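Local atomic coordinates of putative aspartyl-tRNA synthetase (Leishmania major, PDB entry 6OD8), a protein that probably attaches L-aspartate to tRNA(Asp) in an ATP-dependent reaction, as a class II aminoacyl-tRNA synthetase. Residues A93-T98 with G135-E140; R179-T184 with R208-R213. One frame throughout, in Å; residues are numbered along the deposited sequence.

Interaction 1. Residues A93-T98 with G135-E140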
ATOM      1  N   ALA A  93      13.171   2.222 -28.165  1.00 18.07           N
ATOM      2  CA  ALA A  93      13.368   0.852 -27.720  1.00 20.17           C
ATOM      3  C   ALA A  93      14.817   0.621 -27.311  1.00 20.12           C
ATOM      4  O   ALA A  93      15.720   1.388 -27.662  1.00 20.09           O
ATOM      5  CB  ALA A  93      12.980  -0.148 -28.826  1.00 17.11           C
ATOM      6  N   ARG A  94      15.009  -0.487 -26.590  1.00 19.66           N
ATOM      7  CA  ARG A  94      16.321  -1.042 -26.275  1.00 19.67           C
ATOM      8  C   ARG A  94      16.881  -1.826 -27.450  1.00 21.85           C
ATOM      9  O   ARG A  94      16.157  -2.560 -28.122  1.00 23.95           O
ATOM     10  CB  ARG A  94      16.223  -1.991 -25.074  1.00 20.14           C
ATOM     11  CG  ARG A  94      15.927  -1.308 -23.769  1.00 23.27           C
ATOM     12  CD  ARG A  94      17.189  -1.084 -22.974  1.00 22.78           C
ATOM     13  NE  ARG A  94      16.874  -0.622 -21.620  1.00 21.08           N
ATOM     14  CZ  ARG A  94      17.706   0.088 -20.866  1.00 23.19           C
ATOM     15  NH1 ARG A  94      18.905   0.417 -21.321  1.00 18.21           N
ATOM     16  NH2 ARG A  94      17.346   0.449 -19.642  1.00 20.67           N
ATOM     17  N   VAL A  95      18.184  -1.708 -27.663  1.00 21.37           N
ATOM     18  CA  VAL A  95      18.896  -2.535 -28.634  1.00 18.76           C
ATOM     19  C   VAL A  95      19.288  -3.825 -27.913  1.00 21.81           C
ATOM     20  O   VAL A  95      20.214  -3.837 -27.102  1.00 22.30           O
ATOM     21  CB  VAL A  95      20.117  -1.811 -29.197  1.00 19.27           C
ATOM     22  CG1 VAL A  95      20.867  -2.701 -30.174  1.00 22.76           C
ATOM     23  CG2 VAL A  95      19.705  -0.477 -29.869  1.00 19.07           C
ATOM     24  N   SER A  96      18.575  -4.918 -28.196  1.00 23.57           N
ATOM     25  CA  SER A  96      18.942  -6.197 -27.587  1.00 23.25           C
ATOM     26  C   SER A  96      20.176  -6.782 -28.248  1.00 26.10           C
ATOM     27  O   SER A  96      21.107  -7.231 -27.567  1.00 22.80           O
ATOM     28  CB  SER A  96      17.794  -7.206 -27.691  1.00 29.52           C
ATOM     29  OG  SER A  96      16.764  -6.924 -26.774  1.00 32.96           O
ATOM     30  N   THR A  97      20.157  -6.858 -29.576  1.00 21.91           N
ATOM     31  CA  THR A  97      21.273  -7.338 -30.368  1.00 23.25           C
ATOM     32  C   THR A  97      21.383  -6.456 -31.601  1.00 25.26           C
ATOM     33  O   THR A  97      20.414  -5.804 -32.010  1.00 24.72           O
ATOM     34  CB  THR A  97      21.102  -8.799 -30.803  1.00 35.05           C
ATOM     35  OG1 THR A  97      19.957  -8.897 -31.663  1.00 29.27           O
ATOM     36  CG2 THR A  97      20.917  -9.720 -29.597  1.00 39.47           C
ATOM     37  N   THR A  98      22.568  -6.455 -32.202  1.00 25.83           N
ATOM     38  CA  THR A  98      22.742  -5.738 -33.457  1.00 31.25           C
ATOM     39  C   THR A  98      23.979  -6.279 -34.149  1.00 35.30           C
ATOM     40  O   THR A  98      24.975  -6.593 -33.493  1.00 35.04           O
ATOM     41  CB  THR A  98      22.856  -4.218 -33.246  1.00 33.56           C
ATOM     42  OG1 THR A  98      22.933  -3.565 -34.522  1.00 32.88           O
ATOM     43  CG2 THR A  98      24.094  -3.882 -32.418  1.00 33.73           C
ATOM     44  N   GLY A 135      25.316  -1.258 -36.919  1.00 32.40           N
ATOM     45  CA  GLY A 135      26.108  -2.402 -36.505  1.00 31.63           C
ATOM     46  C   GLY A 135      26.949  -2.161 -35.267  1.00 33.50           C
ATOM     47  O   GLY A 135      27.282  -3.119 -34.563  1.00 36.26           O
ATOM     48  N   GLN A 136      27.294  -0.906 -34.972  1.00 31.03           N
ATOM     49  CA  GLN A 136      28.194  -0.615 -33.861  1.00 31.63           C
ATOM     50  C   GLN A 136      27.506  -0.028 -32.627  1.00 30.16           C
ATOM     51  O   GLN A 136      28.199   0.293 -31.654  1.00 28.55           O
ATOM     52  CB  GLN A 136      29.328   0.317 -34.332  1.00 35.24           C
ATOM     53  CG  GLN A 136      28.892   1.710 -34.796  1.00 38.58           C
ATOM     54  CD  GLN A 136      28.624   2.650 -33.630  1.00 39.40           C
ATOM     55  OE1 GLN A 136      29.516   2.911 -32.814  1.00 36.49           O
ATOM     56  NE2 GLN A 136      27.385   3.138 -33.527  1.00 26.73           N
ATOM     57  N   ILE A 137      26.177   0.138 -32.633  1.00 27.93           N
ATOM     58  CA  ILE A 137      25.492   0.609 -31.433  1.00 27.02           C
ATOM     59  C   ILE A 137      25.705  -0.407 -30.318  1.00 25.08           C
ATOM     60  O   ILE A 137      25.628  -1.621 -30.539  1.00 28.14           O
ATOM     61  CB  ILE A 137      23.994   0.834 -31.706  1.00 24.24           C
ATOM     62  CG1 ILE A 137      23.816   1.841 -32.849  1.00 23.17           C
ATOM     63  CG2 ILE A 137      23.261   1.324 -30.460  1.00 22.97           C
ATOM     64  CD1 ILE A 137      22.378   2.105 -33.261  1.00 22.66           C
ATOM     65  N   ALA A 138      26.003   0.083 -29.119  1.00 22.58           N
ATOM     66  CA  ALA A 138      26.184  -0.817 -27.981  1.00 26.78           C
ATOM     67  C   ALA A 138      24.844  -1.413 -27.570  1.00 23.34           C
ATOM     68  O   ALA A 138      23.832  -0.706 -27.499  1.00 22.45           O
ATOM     69  CB  ALA A 138      26.805  -0.070 -26.800  1.00 22.09           C
ATOM     70  N   THR A 139      24.827  -2.724 -27.298  1.00 21.92           N
ATOM     71  CA  THR A 139      23.585  -3.315 -26.820  1.00 20.43           C
ATOM     72  C   THR A 139      23.191  -2.664 -25.500  1.00 24.27           C
ATOM     73  O   THR A 139      24.042  -2.197 -24.731  1.00 22.17           O
ATOM     74  CB  THR A 139      23.710  -4.835 -26.644  1.00 28.04           C
ATOM     75  OG1 THR A 139      24.667  -5.114 -25.633  1.00 28.16           O
ATOM     76  CG2 THR A 139      24.165  -5.487 -27.953  1.00 27.68           C
ATOM     77  N   GLU A 140      21.880  -2.604 -25.272  1.00 19.24           N
ATOM     78  CA  GLU A 140      21.173  -1.934 -24.183  1.00 23.47           C
ATOM     79  C   GLU A 140      21.086  -0.411 -24.388  1.00 19.55           C
ATOM     80  O   GLU A 140      20.422   0.256 -23.594  1.00 23.31           O
ATOM     81  CB  GLU A 140      21.766  -2.242 -22.789  1.00 24.84           C
ATOM     82  CG  GLU A 140      21.701  -3.742 -22.476  1.00 23.05           C
ATOM     83  CD  GLU A 140      20.285  -4.246 -22.595  1.00 28.87           C
ATOM     84  OE1 GLU A 140      19.432  -3.797 -21.790  1.00 27.22           O
ATOM     85  OE2 GLU A 140      20.007  -5.038 -23.525  1.00 29.89           O
TER
HETATM   86  O   HOH W   1      20.963  -7.032 -24.792  1.00 40.85           O
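The guanidinium of R94 bonds to the backbone of E140 rather than to its carboxylate. NH1 of R94 donates to E140 O at 2.7 Å, the oxygen lying almost in the guanidinium plane. R94 NE stays 4.1 Å from E140 OE1, which sits well out of that plane, too far for a bond. A bend at chi2 (-98°) carries the arginine chain obliquely across E140, its CD close to the E140 carbonyl oxygen. The carboxylate turns elsewhere, to R213 and R110. A water also links E140 OE2 with S96 O.

E140 N donates to V95 O in a nearly straight bond of 2.8 Å. Further along, V95 CG2 meets I137 CG2, T139 CG2 lies against S96 O, and T98 CG2 rests 3.3 Å from I137 O. S96 and T97 form a classic beta bulge opposite V108 of strand 104-111, within the OB-fold domain. The loop leaving helix 128-136 is thereby laid along strand 88-100.

Held by E140 O here and, from the second subunit, by the carboxylate of D286 and the carbonyl of G519, the buried R94 joins the loop to the dimer interface and probably remains positively charged.

Interaction 2. Residues R179-T184 with R208-R213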
ATOM      1  N   ARG A 179      29.647  -0.359 -23.445  1.00 25.24           N
ATOM      2  CA  ARG A 179      29.863  -1.598 -24.180  1.00 24.56           C
ATOM      3  C   ARG A 179      30.270  -2.744 -23.268  1.00 34.08           C
ATOM      4  O   ARG A 179      30.273  -3.896 -23.714  1.00 34.01           O
ATOM      5  CB  ARG A 179      30.925  -1.406 -25.258  1.00 26.16           C
ATOM      6  CG  ARG A 179      30.638  -0.235 -26.154  1.00 27.11           C
ATOM      7  CD  ARG A 179      31.633  -0.183 -27.326  1.00 27.72           C
ATOM      8  NE  ARG A 179      31.282   0.902 -28.237  1.00 30.29           N
ATOM      9  CZ  ARG A 179      30.403   0.781 -29.230  1.00 39.43           C
ATOM     10  NH1 ARG A 179      29.799  -0.380 -29.446  1.00 26.71           N
ATOM     11  NH2 ARG A 179      30.132   1.817 -30.019  1.00 38.23           N
ATOM     12  N   THR A 180      30.609  -2.448 -22.011  1.00 32.54           N
ATOM     13  CA  THR A 180      30.939  -3.451 -21.004  1.00 31.15           C
ATOM     14  C   THR A 180      29.745  -3.606 -20.062  1.00 29.71           C
ATOM     15  O   THR A 180      29.431  -2.693 -19.291  1.00 36.19           O
ATOM     16  CB  THR A 180      32.187  -3.046 -20.234  1.00 38.88           C
ATOM     17  OG1 THR A 180      33.218  -2.711 -21.169  1.00 42.84           O
ATOM     18  CG2 THR A 180      32.648  -4.188 -19.351  1.00 41.43           C
ATOM     19  N   LEU A 181      29.064  -4.736 -20.158  1.00 25.60           N
ATOM     20  CA  LEU A 181      27.902  -5.037 -19.327  1.00 26.86           C
ATOM     21  C   LEU A 181      28.329  -5.861 -18.121  1.00 29.37           C
ATOM     22  O   LEU A 181      29.298  -6.619 -18.200  1.00 31.35           O
ATOM     23  CB  LEU A 181      26.846  -5.811 -20.127  1.00 27.05           C
ATOM     24  CG  LEU A 181      26.234  -5.084 -21.324  1.00 33.03           C
ATOM     25  CD1 LEU A 181      25.274  -5.987 -22.056  1.00 27.98           C
ATOM     26  CD2 LEU A 181      25.517  -3.827 -20.866  1.00 31.63           C
ATOM     27  N   PRO A 182      27.644  -5.737 -16.978  1.00 25.10           N
ATOM     28  CA  PRO A 182      27.982  -6.610 -15.838  1.00 25.52           C
ATOM     29  C   PRO A 182      27.738  -8.078 -16.136  1.00 24.22           C
ATOM     30  O   PRO A 182      28.375  -8.942 -15.530  1.00 25.47           O
ATOM     31  CB  PRO A 182      27.065  -6.097 -14.718  1.00 28.63           C
ATOM     32  CG  PRO A 182      25.925  -5.438 -15.429  1.00 25.67           C
ATOM     33  CD  PRO A 182      26.509  -4.847 -16.689  1.00 23.52           C
ATOM     34  N   PHE A 183      26.802  -8.368 -17.035  1.00 29.31           N
ATOM     35  CA  PHE A 183      26.459  -9.690 -17.533  1.00 30.72           C
ATOM     36  C   PHE A 183      25.497  -9.449 -18.681  1.00 26.74           C
ATOM     37  O   PHE A 183      24.912  -8.370 -18.782  1.00 29.65           O
ATOM     38  CB  PHE A 183      25.818 -10.580 -16.453  1.00 27.94           C
ATOM     39  CG  PHE A 183      24.703  -9.903 -15.682  1.00 25.22           C
ATOM     40  CD1 PHE A 183      24.943  -9.358 -14.431  1.00 23.89           C
ATOM     41  CD2 PHE A 183      23.423  -9.818 -16.209  1.00 26.58           C
ATOM     42  CE1 PHE A 183      23.929  -8.727 -13.722  1.00 22.39           C
ATOM     43  CE2 PHE A 183      22.393  -9.188 -15.506  1.00 29.61           C
ATOM     44  CZ  PHE A 183      22.648  -8.647 -14.258  1.00 25.87           C
ATOM     45  N   THR A 184      25.330 -10.457 -19.539  1.00 24.87           N
ATOM     46  CA  THR A 184      24.406 -10.309 -20.660  1.00 23.16           C
ATOM     47  C   THR A 184      22.996 -10.739 -20.267  1.00 24.38           C
ATOM     48  O   THR A 184      22.793 -11.548 -19.348  1.00 26.45           O
ATOM     49  CB  THR A 184      24.851 -11.135 -21.871  1.00 24.39           C
ATOM     50  OG1 THR A 184      24.790 -12.533 -21.532  1.00 27.19           O
ATOM     51  CG2 THR A 184      26.272 -10.782 -22.275  1.00 33.35           C
ATOM     52  N   ARG A 208      20.940  -4.883 -10.238  1.00 18.44           N
ATOM     53  CA  ARG A 208      19.553  -5.308 -10.343  1.00 18.60           C
ATOM     54  C   ARG A 208      18.839  -4.645 -11.512  1.00 23.00           C
ATOM     55  O   ARG A 208      17.924  -5.246 -12.091  1.00 18.23           O
ATOM     56  CB  ARG A 208      18.824  -5.010  -9.026  1.00 23.73           C
ATOM     57  CG  ARG A 208      17.375  -5.377  -9.029  1.00 31.13           C
ATOM     58  CD  ARG A 208      17.192  -6.864  -9.269  1.00 31.26           C
ATOM     59  NE  ARG A 208      16.429  -7.460  -8.184  1.00 30.28           N
ATOM     60  CZ  ARG A 208      16.031  -8.725  -8.153  1.00 26.90           C
ATOM     61  NH1 ARG A 208      16.308  -9.528  -9.166  1.00 25.18           N
ATOM     62  NH2 ARG A 208      15.341  -9.179  -7.112  1.00 27.69           N
ATOM     63  N   TRP A 209      19.246  -3.422 -11.881  1.00 19.27           N
ATOM     64  CA  TRP A 209      18.616  -2.733 -13.008  1.00 22.07           C
ATOM     65  C   TRP A 209      18.827  -3.487 -14.309  1.00 19.47           C
ATOM     66  O   TRP A 209      17.978  -3.423 -15.209  1.00 21.68           O
ATOM     67  CB  TRP A 209      19.148  -1.302 -13.133  1.00 18.82           C
ATOM     68  CG  TRP A 209      20.651  -1.205 -13.036  1.00 17.72           C
ATOM     69  CD1 TRP A 209      21.555  -1.209 -14.066  1.00 17.56           C
ATOM     70  CD2 TRP A 209      21.416  -1.095 -11.832  1.00 18.55           C
ATOM     71  NE1 TRP A 209      22.832  -1.105 -13.571  1.00 20.34           N
ATOM     72  CE2 TRP A 209      22.774  -1.048 -12.201  1.00 21.75           C
ATOM     73  CE3 TRP A 209      21.080  -1.056 -10.470  1.00 22.05           C
ATOM     74  CZ2 TRP A 209      23.807  -0.948 -11.253  1.00 24.47           C
ATOM     75  CZ3 TRP A 209      22.109  -0.957  -9.533  1.00 24.30           C
ATOM     76  CH2 TRP A 209      23.452  -0.901  -9.932  1.00 27.08           C
ATOM     77  N   MET A 210      19.946  -4.197 -14.441  1.00 16.51           N
ATOM     78  CA  MET A 210      20.126  -5.051 -15.610  1.00 17.81           C
ATOM     79  C   MET A 210      19.255  -6.304 -15.508  1.00 21.98           C
ATOM     80  O   MET A 210      18.575  -6.694 -16.471  1.00 21.38           O
ATOM     81  CB  MET A 210      21.609  -5.426 -15.747  1.00 19.77           C
ATOM     82  CG  MET A 210      21.958  -6.210 -16.971  1.00 24.59           C
ATOM     83  SD  MET A 210      21.824  -5.197 -18.484  1.00 26.42           S
ATOM     84  CE  MET A 210      22.195  -6.457 -19.700  1.00 27.00           C
ATOM     85  N   ASP A 211      19.298  -6.962 -14.350  1.00 18.18           N
ATOM     86  CA  ASP A 211      18.535  -8.197 -14.146  1.00 19.81           C
ATOM     87  C   ASP A 211      17.048  -7.994 -14.396  1.00 18.35           C
ATOM     88  O   ASP A 211      16.378  -8.874 -14.956  1.00 19.27           O
ATOM     89  CB  ASP A 211      18.731  -8.722 -12.726  1.00 23.63           C
ATOM     90  CG  ASP A 211      17.789  -9.891 -12.422  1.00 28.35           C
ATOM     91  OD1 ASP A 211      18.056 -11.004 -12.910  1.00 30.96           O
ATOM     92  OD2 ASP A 211      16.745  -9.670 -11.780  1.00 30.62           O
ATOM     93  N   LEU A 212      16.499  -6.854 -13.961  1.00 17.43           N
ATOM     94  CA  LEU A 212      15.063  -6.665 -14.076  1.00 17.98           C
ATOM     95  C   LEU A 212      14.603  -6.657 -15.527  1.00 22.28           C
ATOM     96  O   LEU A 212      13.409  -6.814 -15.781  1.00 17.17           O
ATOM     97  CB  LEU A 212      14.632  -5.357 -13.384  1.00 21.28           C
ATOM     98  CG  LEU A 212      14.700  -5.303 -11.850  1.00 32.14           C
ATOM     99  CD1 LEU A 212      14.529  -3.866 -11.325  1.00 29.43           C
ATOM    100  CD2 LEU A 212      13.644  -6.233 -11.226  1.00 32.37           C
ATOM    101  N   ARG A 213      15.515  -6.439 -16.481  1.00 18.60           N
ATOM    102  CA  ARG A 213      15.150  -6.395 -17.889  1.00 18.36           C
ATOM    103  C   ARG A 213      14.840  -7.774 -18.466  1.00 26.24           C
ATOM    104  O   ARG A 213      14.293  -7.847 -19.568  1.00 21.89           O
ATOM    105  CB  ARG A 213      16.278  -5.733 -18.702  1.00 19.36           C
ATOM    106  CG  ARG A 213      16.647  -4.342 -18.189  1.00 20.58           C
ATOM    107  CD  ARG A 213      17.899  -3.778 -18.897  1.00 20.08           C
ATOM    108  NE  ARG A 213      18.403  -2.637 -18.129  1.00 20.65           N
ATOM    109  CZ  ARG A 213      19.408  -1.855 -18.495  1.00 25.46           C
ATOM    110  NH1 ARG A 213      20.054  -2.068 -19.642  1.00 18.15           N
ATOM    111  NH2 ARG A 213      19.754  -0.853 -17.707  1.00 19.31           N
TER
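M210 reaches from helix 208-211 against the loop residues L181, P182 and F183, and its CB, CG and CE each meet an atom of that loop. CB lies 3.7 Å from F183 CZ. With chi1 at -175°, CG extends opposite the backbone N and comes close to the ring, 3.3 Å from F183 CE2; its approach is oblique to the ring, and the two side chains run past one another in opposite directions. P182 CG also approaches M210 CG, at 4.3 Å, roughly at right angles to the direction of F183 CE2. Past CG the chain bends (chi2 70°), and SD carries the methyl group toward the backbone of the loop. There CE sits 3.4 Å from F183 O, a buried carbonyl oxygen with no hydrogen-bond partner in the model, and 3.9 Å from L181 CD1, the leucine crossing the methionine at about a right angle.

The loop between strand 170-173 and helix 185-189 thus packs on a short helix of the class II synthetase region; in this family an anticodon-binding OB-fold domain precedes the catalytic domain, and the loop probably forms part of the connection. T184, at the N-cap of helix 185-189, directs its OG1 to D187 N.

F183 CZ approaches D211 N, which lies at the ring edge, 3.8 Å away. The aspartate side chain turns back to its own helix, where D211 OD2 accepts from R208 NH1 at 2.7 Å in a salt bridge, the nitrogen coming from above the carboxylate plane; R204 pairs with D211 OD1.

From the N terminus, strand 88-100 is followed by two more strands and helix 128-136 before residues 135-140 return to it, and interaction 1 closes that 36-residue loop inside the OB-fold domain. The chain then completes the sheet, leaves strand 170-173, and enters the loop before helix 185-189, where interaction 2 closes a shorter loop of 23 residues, about half helical and without strand, onto helix 208-211 of the synthetase domain. The two loops follow in series, neither nested nor crossed. They nonetheless touch: E140 OE1 forms a salt bridge with R213 NH1, and Q136 O probably accepts a hydrogen bond from R179 NH1. Both contacts also meet the second subunit, so domain junction and dimer interface adjoin.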